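Local coordinates for response regulator receiver protein (Desulfuromonas acetoxidans, PDB 2ZAY), which probably relays signals in a two-component-type pathway, this chain being the CheY-like receiver domain of a longer protein, at residues W8-V14 against T51-I57; P84-G90 against F105-K111; L28-F33 against L118-K123; V14-L18 against I36-N40. All coordinates share one frame; numbering follows the deposited sequence.

Contact 1: W8-V14 against T51-I57; sequences WWRIMLV and THPHLII
The backbone N of His54 donates to Arg10 O at 2.8 Å, and the imidazole of the same residue returns the favour: Arg10 N gives its hydrogen to His54 ND1 at 2.9 Å, with an N-H...N angle of 163° and the donor close to the ring plane. His54 thus binds both backbone polar groups of Arg10, which suits a residue on the turn where segment 51-57 enters its strand. Two groups flank the ring from opposite sides. Trp9 brings the CE3 edge of its indole onto one face in a T-shaped stack with centroids 4.8 Å apart. The guanidinium of Arg10 lies nearly parallel to the imidazole, the planes 15° apart, with His54 CE1 over the guanidinium face, offset toward its rim. The Arg10 chain bends at chi3 (-146°), and this carries NH1 to His52 O, 2.9 Å away. Beyond the turn the two strands run parallel: Met12 N donates to Leu55 O, Met12 O accepts from Ile57 N at 2.8 Å, and Val14 N finishes the ladder on Ile57 O. Met12 CB rests on Pro53 CB on one face of the sheet. On the other, Leu13 CD1 meets Ile57 CG2 at 3.6 Å; Ile11 and Ile57 pack beneath helix 115-129. Because ND1 acts as acceptor and an arginine lies against the ring, His54 is likely to be neutral, with its proton on NE2.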
loop_
_atom_site.group_PDB
_atom_site.type_symbol
_atom_site.label_atom_id
_atom_site.label_comp_id
_atom_site.label_asym_id
_atom_site.label_seq_id
_atom_site.Cartn_x
_atom_site.Cartn_y
_atom_site.Cartn_z
ATOM N N TRP A 8 10.435 -1.334 -14.603
ATOM C CA TRP A 8 9.241 -2.219 -14.445
ATOM C C TRP A 8 8.929 -2.383 -12.962
ATOM O O TRP A 8 9.408 -3.319 -12.323
ATOM C CB TRP A 8 9.518 -3.594 -15.067
ATOM C CG TRP A 8 8.302 -4.482 -15.150
ATOM C CD1 TRP A 8 7.547 -4.948 -14.107
ATOM C CD2 TRP A 8 7.697 -4.999 -16.342
ATOM N NE1 TRP A 8 6.510 -5.718 -14.577
ATOM C CE2 TRP A 8 6.577 -5.766 -15.945
ATOM C CE3 TRP A 8 7.990 -4.887 -17.710
ATOM C CZ2 TRP A 8 5.749 -6.421 -16.868
ATOM C CZ3 TRP A 8 7.167 -5.538 -18.626
ATOM C CH2 TRP A 8 6.059 -6.295 -18.199
ATOM N N TRP A 9 8.136 -1.465 -12.416
ATOM C CA TRP A 9 7.779 -1.524 -11.002
ATOM C C TRP A 9 6.327 -1.945 -10.780
ATOM O O TRP A 9 5.396 -1.240 -11.189
ATOM C CB TRP A 9 8.018 -0.168 -10.338
ATOM C CG TRP A 9 9.464 0.273 -10.315
ATOM C CD1 TRP A 9 10.031 1.265 -11.060
ATOM C CD2 TRP A 9 10.510 -0.249 -9.482
ATOM N NE1 TRP A 9 11.364 1.400 -10.740
ATOM C CE2 TRP A 9 11.683 0.482 -9.775
ATOM C CE3 TRP A 9 10.568 -1.263 -8.517
ATOM C CZ2 TRP A 9 12.901 0.235 -9.136
ATOM C CZ3 TRP A 9 11.785 -1.510 -7.878
ATOM C CH2 TRP A 9 12.934 -0.761 -8.192
ATOM N N ARG A 10 6.141 -3.093 -10.131
ATOM C CA ARG A 10 4.805 -3.600 -9.833
ATOM C C ARG A 10 4.405 -3.017 -8.490
ATOM O O ARG A 10 5.124 -3.178 -7.505
ATOM C CB ARG A 10 4.799 -5.128 -9.713
ATOM C CG ARG A 10 5.327 -5.874 -10.930
ATOM C CD ARG A 10 5.569 -7.354 -10.599
ATOM N NE ARG A 10 6.712 -7.862 -11.349
ATOM C CZ ARG A 10 7.852 -8.267 -10.804
ATOM N NH1 ARG A 10 8.024 -8.241 -9.488
ATOM N NH2 ARG A 10 8.837 -8.689 -11.588
ATOM N N ILE A 11 3.258 -2.352 -8.450
ATOM C CA ILE A 11 2.778 -1.751 -7.215
ATOM C C ILE A 11 1.366 -2.255 -6.931
ATOM O O ILE A 11 0.472 -2.044 -7.744
ATOM C CB ILE A 11 2.728 -0.205 -7.335
ATOM C CG1 ILE A 11 4.095 0.341 -7.756
ATOM C CG2 ILE A 11 2.289 0.408 -6.008
ATOM C CD1 ILE A 11 5.176 0.219 -6.697
ATOM N N MET A 12 1.160 -2.930 -5.805
ATOM C CA MET A 12 -0.188 -3.394 -5.482
ATOM C C MET A 12 -0.867 -2.362 -4.592
ATOM O O MET A 12 -0.280 -1.885 -3.626
ATOM C CB MET A 12 -0.165 -4.753 -4.769
ATOM C CG MET A 12 -1.562 -5.240 -4.309
ATOM S SD MET A 12 -1.609 -6.918 -3.546
ATOM C CE MET A 12 -1.177 -7.847 -4.834
ATOM N N LEU A 13 -2.101 -2.006 -4.935
ATOM C CA LEU A 13 -2.868 -1.041 -4.150
ATOM C C LEU A 13 -4.133 -1.725 -3.622
ATOM O O LEU A 13 -4.904 -2.277 -4.402
ATOM C CB LEU A 13 -3.245 0.151 -5.031
ATOM C CG LEU A 13 -4.180 1.214 -4.463
ATOM C CD1 LEU A 13 -3.544 1.858 -3.243
ATOM C CD2 LEU A 13 -4.461 2.265 -5.540
ATOM N N VAL A 14 -4.340 -1.687 -2.307
ATOM C CA VAL A 14 -5.509 -2.311 -1.677
ATOM C C VAL A 14 -6.346 -1.222 -0.995
ATOM O O VAL A 14 -5.869 -0.548 -0.081
ATOM C CB VAL A 14 -5.085 -3.339 -0.590
ATOM C CG1 VAL A 14 -6.284 -4.188 -0.189
ATOM C CG2 VAL A 14 -3.949 -4.212 -1.094
ATOM N N THR A 51 1.894 -12.364 -7.620
ATOM C CA THR A 51 2.321 -11.277 -8.499
ATOM C C THR A 51 3.600 -10.606 -8.023
ATOM O O THR A 51 4.205 -9.824 -8.753
ATOM C CB THR A 51 1.231 -10.195 -8.655
ATOM O OG1 THR A 51 1.099 -9.466 -7.431
ATOM C CG2 THR A 51 -0.112 -10.830 -9.015
ATOM N N HIS A 52 4.000 -10.888 -6.784
ATOM C CA HIS A 52 5.240 -10.335 -6.246
ATOM C C HIS A 52 5.420 -8.830 -6.473
ATOM O O HIS A 52 6.403 -8.401 -7.094
ATOM C CB HIS A 52 6.426 -11.074 -6.875
ATOM C CG HIS A 52 6.296 -12.564 -6.832
ATOM N ND1 HIS A 52 6.579 -13.304 -5.704
ATOM C CD2 HIS A 52 5.860 -13.445 -7.761
ATOM C CE1 HIS A 52 6.321 -14.579 -5.941
ATOM N NE2 HIS A 52 5.883 -14.691 -7.182
ATOM N N PRO A 53 4.486 -8.002 -5.978
ATOM C CA PRO A 53 4.652 -6.559 -6.183
ATOM C C PRO A 53 5.943 -6.084 -5.511
ATOM O O PRO A 53 6.382 -6.684 -4.528
ATOM C CB PRO A 53 3.413 -5.972 -5.512
ATOM C CG PRO A 53 3.131 -6.968 -4.402
ATOM C CD PRO A 53 3.317 -8.285 -5.125
ATOM N N HIS A 54 6.549 -5.021 -6.037
ATOM C CA HIS A 54 7.775 -4.489 -5.440
ATOM C C HIS A 54 7.431 -3.701 -4.182
ATOM O O HIS A 54 8.255 -3.542 -3.281
ATOM C CB HIS A 54 8.508 -3.559 -6.411
ATOM C CG HIS A 54 9.086 -4.255 -7.602
ATOM N ND1 HIS A 54 8.403 -4.383 -8.793
ATOM C CD2 HIS A 54 10.282 -4.866 -7.786
ATOM C CE1 HIS A 54 9.154 -5.040 -9.660
ATOM N NE2 HIS A 54 10.299 -5.346 -9.074
ATOM N N LEU A 55 6.206 -3.192 -4.138
ATOM C CA LEU A 55 5.755 -2.412 -2.994
ATOM C C LEU A 55 4.239 -2.514 -2.894
ATOM O O LEU A 55 3.551 -2.639 -3.905
ATOM C CB LEU A 55 6.198 -0.953 -3.148
ATOM C CG LEU A 55 5.858 -0.032 -1.975
ATOM C CD1 LEU A 55 6.899 1.073 -1.863
ATOM C CD2 LEU A 55 4.476 0.541 -2.179
ATOM N N ILE A 56 3.725 -2.455 -1.670
ATOM C CA ILE A 56 2.292 -2.573 -1.445
ATOM C C ILE A 56 1.767 -1.347 -0.730
ATOM O O ILE A 56 2.401 -0.830 0.192
ATOM C CB ILE A 56 1.983 -3.842 -0.605
ATOM C CG1 ILE A 56 2.413 -5.087 -1.393
ATOM C CG2 ILE A 56 0.498 -3.899 -0.245
ATOM C CD1 ILE A 56 2.392 -6.366 -0.589
ATOM N N ILE A 57 0.616 -0.861 -1.179
ATOM C CA ILE A 57 -0.010 0.305 -0.567
ATOM C C ILE A 57 -1.384 -0.174 -0.111
ATOM O O ILE A 57 -2.172 -0.664 -0.920
ATOM C CB ILE A 57 -0.205 1.440 -1.590
ATOM C CG1 ILE A 57 1.144 1.893 -2.144
ATOM C CG2 ILE A 57 -0.941 2.601 -0.940
ATOM C CD1 ILE A 57 1.021 2.861 -3.326
#

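Contact 2: P84-G90 against F105-K111; sequences PVIALSG and FIDFIAK
Lys111, Ala87 and Ser89 bury most surface where strands 85-89 and 107-110 run side by side in parallel. Lys111 N donates to Ser89 O at 2.8 Å, almost straight in its N-H...O angle (176°) although it comes from above the carbonyl plane. Its side chain then passes the backbone of Ser89 and Gly90 and bends at chi3 and chi4 (147° and 60°), so that the ammonium turns back over Leu88, NZ lying 3.6 Å from Leu88 CB, and makes its salt bridge with Asp15. A long flexible residue fits here because its methylenes can follow the strand end while the charge reaches that aspartate in the loop after strand 9-14. Ala87 is held at both backbone polar groups: its N binds Asp107 O and its O receives Ile109 N. Its methyl is small enough to let two aromatic rings approach, with CB 3.6 Å from Phe105 CD1 and 4.0 Å from Phe108 CD1. Phe105 also lays CE1 on Val85 CG1 at 3.5 Å. An alanine in place of Phe105 would remove this ring and is likely to open a gap beside Val85 CG1 and on one side of the Ala87 methyl. Ser89 rests CB on Phe108 CZ (3.6 Å), while its hydroxyl turns to Glu96 and to the backbone beyond the strand. Helix 94-103 joins these two strands in a beta-alpha-beta crossover. Ser89 and Lys111 occupy the strand-end positions that, in CheY-like receivers, usually carry the conserved hydroxyl residue and lysine of the phosphorylation pocket.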
loop_
_atom_site.group_PDB
_atom_site.type_symbol
_atom_site.label_atom_id
_atom_site.label_comp_id
_atom_site.label_asym_id
_atom_site.label_seq_id
_atom_site.Cartn_x
_atom_site.Cartn_y
_atom_site.Cartn_z
ATOM N N PRO A 84 8.006 -3.993 1.014
ATOM C CA PRO A 84 7.625 -2.820 1.813
ATOM C C PRO A 84 6.142 -2.495 1.691
ATOM O O PRO A 84 5.543 -2.672 0.629
ATOM C CB PRO A 84 8.518 -1.710 1.257
ATOM C CG PRO A 84 8.720 -2.120 -0.185
ATOM C CD PRO A 84 8.942 -3.619 -0.064
ATOM N N VAL A 85 5.554 -2.020 2.784
ATOM C CA VAL A 85 4.129 -1.687 2.789
ATOM C C VAL A 85 3.900 -0.259 3.270
ATOM O O VAL A 85 4.387 0.138 4.334
ATOM C CB VAL A 85 3.329 -2.662 3.704
ATOM C CG1 VAL A 85 1.821 -2.411 3.546
ATOM C CG2 VAL A 85 3.660 -4.115 3.342
ATOM N N ILE A 86 3.169 0.513 2.472
ATOM C CA ILE A 86 2.840 1.897 2.811
ATOM C C ILE A 86 1.380 1.927 3.242
ATOM O O ILE A 86 0.531 1.320 2.588
ATOM C CB ILE A 86 2.983 2.846 1.590
ATOM C CG1 ILE A 86 4.462 3.030 1.225
ATOM C CG2 ILE A 86 2.337 4.211 1.908
ATOM C CD1 ILE A 86 4.662 3.932 0.022
ATOM N N ALA A 87 1.085 2.611 4.344
ATOM C CA ALA A 87 -0.291 2.715 4.805
ATOM C C ALA A 87 -0.916 4.025 4.349
ATOM O O ALA A 87 -0.276 5.074 4.370
ATOM C CB ALA A 87 -0.358 2.619 6.332
ATOM N N LEU A 88 -2.175 3.940 3.935
ATOM C CA LEU A 88 -2.948 5.090 3.494
ATOM C C LEU A 88 -4.108 5.170 4.483
ATOM O O LEU A 88 -4.808 4.188 4.698
ATOM C CB LEU A 88 -3.476 4.852 2.079
ATOM C CG LEU A 88 -2.910 5.699 0.938
ATOM C CD1 LEU A 88 -1.395 5.759 0.998
ATOM C CD2 LEU A 88 -3.396 5.117 -0.386
ATOM N N SER A 89 -4.319 6.324 5.102
ATOM C CA SER A 89 -5.409 6.403 6.059
ATOM C C SER A 89 -6.215 7.679 5.988
ATOM O O SER A 89 -5.667 8.775 5.846
ATOM C CB SER A 89 -4.880 6.221 7.482
ATOM O OG SER A 89 -5.930 6.373 8.423
ATOM N N GLY A 90 -7.529 7.514 6.087
ATOM C CA GLY A 90 -8.426 8.650 6.057
ATOM C C GLY A 90 -8.613 9.247 7.439
ATOM O O GLY A 90 -9.349 10.219 7.600
ATOM N N PHE A 105 5.329 -0.567 9.041
ATOM C CA PHE A 105 4.892 0.000 7.767
ATOM C C PHE A 105 6.035 0.913 7.333
ATOM O O PHE A 105 6.557 1.687 8.141
ATOM C CB PHE A 105 3.596 0.800 7.943
ATOM C CG PHE A 105 2.345 -0.046 7.858
ATOM C CD1 PHE A 105 1.728 -0.276 6.635
ATOM C CD2 PHE A 105 1.810 -0.645 9.002
ATOM C CE1 PHE A 105 0.589 -1.097 6.541
ATOM C CE2 PHE A 105 0.671 -1.468 8.920
ATOM C CZ PHE A 105 0.065 -1.692 7.691
ATOM N N ILE A 106 6.434 0.826 6.068
ATOM C CA ILE A 106 7.562 1.632 5.602
ATOM C C ILE A 106 7.257 3.126 5.501
ATOM O O ILE A 106 8.171 3.957 5.539
ATOM C CB ILE A 106 8.099 1.100 4.253
ATOM C CG1 ILE A 106 9.571 1.482 4.108
ATOM C CG2 ILE A 106 7.258 1.630 3.107
ATOM C CD1 ILE A 106 10.267 0.759 2.981
ATOM N N ASP A 107 5.985 3.473 5.348
ATOM C CA ASP A 107 5.581 4.879 5.294
ATOM C C ASP A 107 4.092 4.979 5.622
ATOM O O ASP A 107 3.383 3.967 5.669
ATOM C CB ASP A 107 5.857 5.509 3.916
ATOM C CG ASP A 107 6.122 7.020 4.005
ATOM O OD1 ASP A 107 5.679 7.656 4.988
ATOM O OD2 ASP A 107 6.767 7.578 3.092
ATOM N N PHE A 108 3.633 6.202 5.862
ATOM C CA PHE A 108 2.237 6.460 6.200
ATOM C C PHE A 108 1.804 7.732 5.479
ATOM O O PHE A 108 2.458 8.773 5.600
ATOM C CB PHE A 108 2.101 6.645 7.710
ATOM C CG PHE A 108 0.699 6.953 8.161
ATOM C CD1 PHE A 108 -0.171 5.928 8.518
ATOM C CD2 PHE A 108 0.252 8.271 8.228
ATOM C CE1 PHE A 108 -1.473 6.209 8.941
ATOM C CE2 PHE A 108 -1.048 8.569 8.648
ATOM C CZ PHE A 108 -1.912 7.533 9.006
ATOM N N ILE A 109 0.708 7.651 4.733
ATOM C CA ILE A 109 0.217 8.799 3.982
ATOM C C ILE A 109 -1.242 9.068 4.299
ATOM O O ILE A 109 -2.090 8.184 4.170
ATOM C CB ILE A 109 0.347 8.561 2.465
ATOM C CG1 ILE A 109 1.791 8.186 2.120
ATOM C CG2 ILE A 109 -0.077 9.818 1.698
ATOM C CD1 ILE A 109 1.983 7.812 0.658
ATOM N N ALA A 110 -1.531 10.297 4.711
ATOM C CA ALA A 110 -2.893 10.681 5.044
ATOM C C ALA A 110 -3.716 11.028 3.807
ATOM O O ALA A 110 -3.243 11.730 2.911
ATOM C CB ALA A 110 -2.877 11.871 5.999
ATOM N N LYS A 111 -4.939 10.510 3.754
ATOM C CA LYS A 111 -5.856 10.812 2.662
ATOM C C LYS A 111 -6.387 12.221 2.957
ATOM O O LYS A 111 -6.305 12.689 4.092
ATOM C CB LYS A 111 -7.029 9.822 2.649
ATOM C CG LYS A 111 -6.705 8.413 2.166
ATOM C CD LYS A 111 -7.920 7.508 2.348
ATOM C CE LYS A 111 -8.031 6.442 1.259
ATOM N NZ LYS A 111 -6.857 5.541 1.197
#

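Contact 3: L28-F33 against L118-K123; sequences LSQEGF and LSARIK
Leu28 plugs the tight side of this contact by dividing its methyls between neighbours on helix 115-129: CD1 meets Leu118 CD2 at 3.8 Å and, tip to tip, Ile122 CD1, while CD2 presses against CA and CB of Ser119. Phe33 closes the next step, sliding past Ile122 in the opposite direction so that CZ comes within 3.7 Å of Ile122 CG2. Lys123 CG reaches the edge of the same ring, in its plane. Branched and aromatic residues are well suited here, since Ile122 also packs on Ile11 and Ile57. In the alpha/beta sandwich of the receiver domain, helices 22-31 and 115-129 pack on one side of the parallel sheet, and a Schellman motif with Gly32 at positive phi ends the first helix and turns the chain into strand 33-38. The outer margin is polar and nearer solvent, Glu31 and Lys123 being partly exposed. Glu31 bends at chi2 (80°) and directs one carboxylate oxygen at two donors: OE1 forms a salt bridge with Lys123 NZ at 2.6 Å, met on its anti side and 23° out of the carboxylate plane, and takes a weak hydrogen bond from Ser119 OG at 2.9 Å. The lysine chain, extended beyond CG, crosses Glu31 at about a right angle.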
loop_
_atom_site.group_PDB
_atom_site.type_symbol
_atom_site.label_atom_id
_atom_site.label_comp_id
_atom_site.label_asym_id
_atom_site.label_seq_id
_atom_site.Cartn_x
_atom_site.Cartn_y
_atom_site.Cartn_z
ATOM N N LEU A 28 -0.153 7.583 -11.713
ATOM C CA LEU A 28 0.981 6.705 -11.431
ATOM C C LEU A 28 1.332 5.835 -12.628
ATOM O O LEU A 28 2.502 5.545 -12.876
ATOM C CB LEU A 28 0.674 5.811 -10.227
ATOM C CG LEU A 28 0.639 6.498 -8.860
ATOM C CD1 LEU A 28 0.272 5.479 -7.787
ATOM C CD2 LEU A 28 2.002 7.117 -8.557
ATOM N N SER A 29 0.310 5.408 -13.367
ATOM C CA SER A 29 0.529 4.573 -14.540
ATOM C C SER A 29 1.423 5.369 -15.462
ATOM O O SER A 29 2.416 4.868 -15.984
ATOM C CB SER A 29 -0.800 4.272 -15.241
ATOM O OG SER A 29 -1.754 3.754 -14.328
ATOM N N GLN A 30 1.058 6.631 -15.640
ATOM C CA GLN A 30 1.802 7.548 -16.486
ATOM C C GLN A 30 3.244 7.659 -16.006
ATOM O O GLN A 30 4.161 7.862 -16.797
ATOM C CB GLN A 30 1.126 8.921 -16.444
ATOM C CG GLN A 30 1.842 10.007 -17.215
ATOM C CD GLN A 30 1.037 11.291 -17.254
ATOM O OE1 GLN A 30 -0.130 11.289 -17.648
ATOM N NE2 GLN A 30 1.655 12.393 -16.848
ATOM N N GLU A 31 3.423 7.520 -14.697
ATOM C CA GLU A 31 4.731 7.601 -14.060
ATOM C C GLU A 31 5.563 6.361 -14.379
ATOM O O GLU A 31 6.774 6.346 -14.170
ATOM C CB GLU A 31 4.553 7.719 -12.545
ATOM C CG GLU A 31 5.700 8.388 -11.817
ATOM C CD GLU A 31 5.646 9.900 -11.913
ATOM O OE1 GLU A 31 6.490 10.568 -11.281
ATOM O OE2 GLU A 31 4.759 10.425 -12.620
ATOM N N GLY A 32 4.907 5.315 -14.873
ATOM C CA GLY A 32 5.614 4.091 -15.206
ATOM C C GLY A 32 5.363 2.945 -14.239
ATOM O O GLY A 32 6.004 1.900 -14.329
ATOM N N PHE A 33 4.438 3.133 -13.307
ATOM C CA PHE A 33 4.126 2.089 -12.341
ATOM C C PHE A 33 3.053 1.157 -12.894
ATOM O O PHE A 33 2.103 1.601 -13.535
ATOM C CB PHE A 33 3.640 2.701 -11.019
ATOM C CG PHE A 33 4.680 3.533 -10.318
ATOM C CD1 PHE A 33 5.874 2.958 -9.889
ATOM C CD2 PHE A 33 4.470 4.890 -10.097
ATOM C CE1 PHE A 33 6.848 3.724 -9.250
ATOM C CE2 PHE A 33 5.435 5.669 -9.459
ATOM C CZ PHE A 33 6.631 5.083 -9.033
ATOM N N LEU A 118 2.092 11.034 -3.549
ATOM C CA LEU A 118 2.139 9.573 -3.555
ATOM C C LEU A 118 3.270 9.044 -4.432
ATOM O O LEU A 118 4.002 8.139 -4.039
ATOM C CB LEU A 118 0.806 9.007 -4.040
ATOM C CG LEU A 118 0.701 7.479 -4.050
ATOM C CD1 LEU A 118 0.985 6.926 -2.653
ATOM C CD2 LEU A 118 -0.693 7.077 -4.507
ATOM N N SER A 119 3.410 9.619 -5.622
ATOM C CA SER A 119 4.455 9.207 -6.548
ATOM C C SER A 119 5.840 9.344 -5.924
ATOM O O SER A 119 6.640 8.408 -5.964
ATOM C CB SER A 119 4.389 10.046 -7.823
ATOM O OG SER A 119 5.458 9.716 -8.696
ATOM N N ALA A 120 6.122 10.513 -5.356
ATOM C CA ALA A 120 7.414 10.764 -4.725
ATOM C C ALA A 120 7.668 9.824 -3.539
ATOM O O ALA A 120 8.793 9.374 -3.330
ATOM C CB ALA A 120 7.488 12.216 -4.262
ATOM N N ARG A 121 6.621 9.541 -2.767
ATOM C CA ARG A 121 6.726 8.664 -1.592
ATOM C C ARG A 121 7.072 7.234 -2.007
ATOM O O ARG A 121 7.887 6.569 -1.368
ATOM C CB ARG A 121 5.407 8.685 -0.808
ATOM C CG ARG A 121 5.164 9.980 -0.034
ATOM C CD ARG A 121 5.916 9.959 1.283
ATOM N NE ARG A 121 5.893 11.238 1.990
ATOM C CZ ARG A 121 6.517 11.447 3.144
ATOM N NH1 ARG A 121 7.197 10.458 3.708
ATOM N NH2 ARG A 121 6.481 12.640 3.725
ATOM N N ILE A 122 6.443 6.771 -3.079
ATOM C CA ILE A 122 6.698 5.440 -3.618
ATOM C C ILE A 122 8.145 5.372 -4.096
ATOM O O ILE A 122 8.894 4.468 -3.721
ATOM C CB ILE A 122 5.758 5.137 -4.815
ATOM C CG1 ILE A 122 4.316 5.010 -4.313
ATOM C CG2 ILE A 122 6.203 3.861 -5.539
ATOM C CD1 ILE A 122 3.292 4.767 -5.412
ATOM N N LYS A 123 8.545 6.350 -4.905
ATOM C CA LYS A 123 9.903 6.382 -5.440
ATOM C C LYS A 123 10.977 6.441 -4.367
ATOM O O LYS A 123 12.003 5.780 -4.480
ATOM C CB LYS A 123 10.076 7.573 -6.389
ATOM C CG LYS A 123 9.361 7.410 -7.719
ATOM C CD LYS A 123 9.429 8.697 -8.536
ATOM C CE LYS A 123 8.763 8.520 -9.893
ATOM N NZ LYS A 123 8.841 9.765 -10.705
#

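Contact 4: V14-L18 against I36-N40; sequences VDTQL and IQCGN
Leu18 leans over the end of strand 33-38, its two methyls parted: CD1 sits 3.6 Å from Cys38 O, and CD2 lies 3.8 Å from Gln37 OE1. With CG anti to the carbonyl carbon (chi1 -72°), the branched tip is brought down onto the strand, and the extended Gln37 chain slants across it, touching CD1 with its CB. Replacing Leu18 by an alanine removes both methyls and is likely to open a gap over Gln37 CB and the Cys38 carbonyl. Val14 and Cys38 point to the same face of the sheet, CG2 against CB at 4.2 Å, while Val14 CG1 nears Asn40 O. Just past the Val14-Cys38 bridge, Asp15 N donates to Cys38 O at 3.1 Å. The CB of Asp15 points away from segment 36-40; OD2 takes Gln17 N at 2.9 Å in an Asx turn, and OD1 pairs with Lys111. Asn40 CB also points away, and its short amide caps helix 41-51 through OD1, which accepts from Glu43 N. Asp15, just past strand 9-14, lies where CheY-like receivers usually carry a metal-binding acidic residue. Glu59 holds the usual place of the phosphorylated aspartate, so an acidic pocket is probably retained, but phosphorylation cannot be assumed.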
loop_
_atom_site.group_PDB
_atom_site.type_symbol
_atom_site.label_atom_id
_atom_site.label_comp_id
_atom_site.label_asym_id
_atom_site.label_seq_id
_atom_site.Cartn_x
_atom_site.Cartn_y
_atom_site.Cartn_z
ATOM N N VAL A 14 -4.340 -1.687 -2.307
ATOM C CA VAL A 14 -5.509 -2.311 -1.677
ATOM C C VAL A 14 -6.346 -1.222 -0.995
ATOM O O VAL A 14 -5.869 -0.548 -0.081
ATOM C CB VAL A 14 -5.085 -3.339 -0.590
ATOM C CG1 VAL A 14 -6.284 -4.188 -0.189
ATOM C CG2 VAL A 14 -3.949 -4.212 -1.094
ATOM N N ASP A 15 -7.589 -1.046 -1.431
ATOM C CA ASP A 15 -8.454 -0.017 -0.847
ATOM C C ASP A 15 -9.910 -0.427 -1.049
ATOM O O ASP A 15 -10.248 -1.018 -2.077
ATOM C CB ASP A 15 -8.200 1.334 -1.525
ATOM C CG ASP A 15 -8.757 2.507 -0.725
ATOM O OD1 ASP A 15 -8.038 3.027 0.150
ATOM O OD2 ASP A 15 -9.917 2.899 -0.962
ATOM N N THR A 16 -10.770 -0.117 -0.080
ATOM C CA THR A 16 -12.178 -0.486 -0.178
ATOM C C THR A 16 -12.993 0.449 -1.075
ATOM O O THR A 16 -14.159 0.181 -1.366
ATOM C CB THR A 16 -12.839 -0.574 1.222
ATOM O OG1 THR A 16 -12.648 0.657 1.929
ATOM C CG2 THR A 16 -12.232 -1.720 2.028
ATOM N N GLN A 17 -12.385 1.548 -1.506
ATOM C CA GLN A 17 -13.058 2.482 -2.402
ATOM C C GLN A 17 -12.081 2.937 -3.480
ATOM O O GLN A 17 -11.716 4.114 -3.570
ATOM C CB GLN A 17 -13.627 3.681 -1.625
ATOM C CG GLN A 17 -12.607 4.515 -0.884
ATOM C CD GLN A 17 -13.240 5.364 0.207
ATOM O OE1 GLN A 17 -13.908 4.844 1.105
ATOM N NE2 GLN A 17 -13.026 6.676 0.139
ATOM N N LEU A 18 -11.659 1.973 -4.294
ATOM C CA LEU A 18 -10.724 2.213 -5.388
ATOM C C LEU A 18 -11.166 3.321 -6.345
ATOM O O LEU A 18 -10.334 4.071 -6.859
ATOM C CB LEU A 18 -10.495 0.913 -6.165
ATOM C CG LEU A 18 -9.657 -0.149 -5.442
ATOM C CD1 LEU A 18 -9.725 -1.473 -6.185
ATOM C CD2 LEU A 18 -8.211 0.334 -5.340
ATOM N N ILE A 36 -1.518 -2.844 -9.598
ATOM C CA ILE A 36 -2.331 -4.026 -9.373
ATOM C C ILE A 36 -3.340 -3.573 -8.323
ATOM O O ILE A 36 -2.960 -3.216 -7.209
ATOM C CB ILE A 36 -1.456 -5.188 -8.830
ATOM C CG1 ILE A 36 -0.411 -5.575 -9.889
ATOM C CG2 ILE A 36 -2.330 -6.381 -8.454
ATOM C CD1 ILE A 36 0.675 -6.509 -9.378
ATOM N N GLN A 37 -4.622 -3.577 -8.679
ATOM C CA GLN A 37 -5.669 -3.111 -7.766
ATOM C C GLN A 37 -6.495 -4.189 -7.083
ATOM O O GLN A 37 -7.077 -5.040 -7.745
ATOM C CB GLN A 37 -6.633 -2.186 -8.508
ATOM C CG GLN A 37 -5.986 -0.999 -9.181
ATOM C CD GLN A 37 -7.013 -0.073 -9.799
ATOM O OE1 GLN A 37 -7.931 0.385 -9.122
ATOM N NE2 GLN A 37 -6.862 0.209 -11.088
ATOM N N CYS A 38 -6.562 -4.128 -5.753
ATOM C CA CYS A 38 -7.343 -5.073 -4.965
ATOM C C CYS A 38 -8.357 -4.301 -4.118
ATOM O O CYS A 38 -8.027 -3.278 -3.507
ATOM C CB CYS A 38 -6.428 -5.904 -4.068
ATOM S SG CYS A 38 -5.309 -6.985 -4.996
ATOM N N GLY A 39 -9.592 -4.799 -4.086
ATOM C CA GLY A 39 -10.645 -4.138 -3.337
ATOM C C GLY A 39 -10.719 -4.464 -1.859
ATOM O O GLY A 39 -11.422 -3.780 -1.114
ATOM N N ASN A 40 -10.017 -5.508 -1.429
ATOM C CA ASN A 40 -10.011 -5.883 -0.020
ATOM C C ASN A 40 -8.832 -6.793 0.317
ATOM O O ASN A 40 -8.137 -7.279 -0.572
ATOM C CB ASN A 40 -11.329 -6.562 0.366
ATOM C CG ASN A 40 -11.583 -7.826 -0.416
ATOM O OD1 ASN A 40 -10.801 -8.774 -0.358
ATOM N ND2 ASN A 40 -12.682 -7.848 -1.151
#

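From the N terminus, strand 9-14 opens contact 1 and residues 14-18 open contact 4, with Val14 shared by both. Contact 4 closes first, at 36-40, and is nested inside the loop that contact 1 closes at 51-57. Contact 3 opens between them at 28-33 and closes only at 118-123, so it crosses both and brings helix 115-129 back to helix 22-31. Contact 2 is nested within its span, joining strands 85-89 and 107-110. Contacts 4, 1 and 2 together join successive strands of one parallel sheet: Ile56 bonds to Pro84 and Ile86 between contacts 1 and 2, and a salt bridge ties contact 2 to contact 4.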